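Side-chain contact in START domain-containing protein 10 (Homo sapiens, PDB 6SER), which transfers phosphatidylcholine and phosphatidylethanolamine between membranes, preferring lipids with a palmitoyl or stearoyl chain at sn-1 and an unsaturated chain at sn-2: residues 220-223 with 224-227. Residues are numbered along the deposited sequence; the frame is centred on the assembly and turned at random.
Sequences LKYP and EWKQ. With PO4 (phosphate ion), chain B.
Lys226 lies alongside the ring of Tyr222, four residues earlier on helix 197-227, the long C-terminal helix of this START domain. CB sits over one face of the phenol, 3.9 Å from the ring centroid and 19° off the normal, a CH-pi contact. From there CG, anti to the backbone N (chi1 -175°), heads the same way as the tyrosine, and the bend at chi2 keeps the chain beside the hydroxyl: CG and CD both approach Tyr222 OH, CD at 3.4 Å, and this oxygen is itself hydrogen-bonded to Asp88 OD1, which fixes the ring at its far end too. CE also passes Tyr222 OH before NZ leaves to hydrogen-bond to the carbonyl oxygens of His229, Leu230 and Phe233, three backbone acceptors that hold the ammonium and tie the helix to the segment that follows it.

In the backbone, Lys226 N donates to Tyr222 O at 2.7 Å. Pro223 has no N-H to give, and the helix kinks there; a water bridges part of the same turn, donating to Leu220 O and accepting from Glu224 N at 3.1 Å.

Trp225 leans obliquely against the tyrosine, its CE3 4.1 Å from Tyr222 CE1, while Tyr91 of helix 89-95 meets both rings and His229 stacks on the indole. At the indole edge, NE1 donates near the ring plane to O1 of a phosphate, probably from the crystallisation liquor and also hydrogen-bonded to His229 NE2; Trp225 NE1 to phosphate O1 is 3.1 Å, with an angle of 158° at the hydrogen.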
# COMPACT_ATOMS: atom_id res chain seq x y z
N LEU A 220 -8.44 14.58 -6.92
CA LEU A 220 -9.20 15.70 -7.46
C LEU A 220 -9.94 15.30 -8.74
O LEU A 220 -11.07 15.74 -8.98
CB LEU A 220 -8.28 16.89 -7.74
CG LEU A 220 -7.51 17.46 -6.55
CD1 LEU A 220 -6.54 18.54 -7.01
CD2 LEU A 220 -8.47 17.99 -5.51
N LYS A 221 -9.31 14.47 -9.56
CA LYS A 221 -9.92 14.02 -10.81
C LYS A 221 -10.83 12.81 -10.62
O LYS A 221 -11.52 12.43 -11.56
CB LYS A 221 -8.83 13.71 -11.84
CG LYS A 221 -8.06 14.95 -12.32
CD LYS A 221 -8.84 15.70 -13.40
CE LYS A 221 -8.24 17.06 -13.72
NZ LYS A 221 -8.86 18.15 -12.90
N TYR A 222 -10.86 12.22 -9.41
CA TYR A 222 -11.55 10.94 -9.26
C TYR A 222 -13.06 11.05 -9.42
O TYR A 222 -13.63 10.25 -10.18
CB TYR A 222 -11.17 10.28 -7.93
CG TYR A 222 -11.83 8.92 -7.77
CD1 TYR A 222 -11.46 7.85 -8.58
CD2 TYR A 222 -12.82 8.71 -6.81
CE1 TYR A 222 -12.06 6.61 -8.45
CE2 TYR A 222 -13.42 7.47 -6.67
CZ TYR A 222 -13.04 6.43 -7.49
OH TYR A 222 -13.63 5.19 -7.36
N PRO A 223 -13.77 11.96 -8.73
CA PRO A 223 -15.24 11.98 -8.87
C PRO A 223 -15.72 12.05 -10.31
O PRO A 223 -16.62 11.29 -10.69
CB PRO A 223 -15.64 13.23 -8.07
CG PRO A 223 -14.55 13.34 -7.01
CD PRO A 223 -13.30 12.98 -7.77
N GLU A 224 -15.10 12.89 -11.14
CA GLU A 224 -15.48 12.98 -12.55
C GLU A 224 -15.15 11.71 -13.31
O GLU A 224 -15.95 11.23 -14.11
CB GLU A 224 -14.81 14.19 -13.20
CG GLU A 224 -15.39 15.53 -12.78
CD GLU A 224 -14.62 16.71 -13.35
OE1 GLU A 224 -13.41 16.56 -13.62
OE2 GLU A 224 -15.23 17.79 -13.52
N TRP A 225 -13.96 11.15 -13.07
CA TRP A 225 -13.59 9.90 -13.73
C TRP A 225 -14.52 8.76 -13.32
O TRP A 225 -14.99 7.99 -14.16
CB TRP A 225 -12.14 9.55 -13.42
CG TRP A 225 -11.66 8.32 -14.13
CD1 TRP A 225 -11.03 8.27 -15.34
CD2 TRP A 225 -11.79 6.97 -13.68
NE1 TRP A 225 -10.75 6.97 -15.67
CE2 TRP A 225 -11.20 6.15 -14.66
CE3 TRP A 225 -12.33 6.38 -12.53
CZ2 TRP A 225 -11.15 4.76 -14.55
CZ3 TRP A 225 -12.27 4.99 -12.41
CH2 TRP A 225 -11.69 4.20 -13.41
N LYS A 226 -14.80 8.64 -12.02
CA LYS A 226 -15.60 7.53 -11.53
C LYS A 226 -17.05 7.63 -12.01
O LYS A 226 -17.72 6.61 -12.19
CB LYS A 226 -15.51 7.47 -10.00
CG LYS A 226 -16.20 6.27 -9.34
CD LYS A 226 -15.83 4.94 -10.00
CE LYS A 226 -16.36 3.77 -9.18
NZ LYS A 226 -16.33 2.50 -9.95
N GLN A 227 -17.53 8.86 -12.21
CA GLN A 227 -18.85 9.07 -12.80
C GLN A 227 -18.95 8.49 -14.21
O GLN A 227 -20.03 8.07 -14.63
CB GLN A 227 -19.18 10.56 -12.82
CG GLN A 227 -20.50 10.90 -13.46
CD GLN A 227 -21.65 10.22 -12.76
OE1 GLN A 227 -21.73 10.24 -11.53
NE2 GLN A 227 -22.54 9.61 -13.54
P PO4 B . -10.56 6.26 -19.57
O1 PO4 B . -10.04 5.70 -18.37
O2 PO4 B . -9.66 6.07 -20.62
O3 PO4 B . -10.76 7.63 -19.37
O4 PO4 B . -11.79 5.64 -19.92
O HOH W 1 -13.23 15.31 -10.40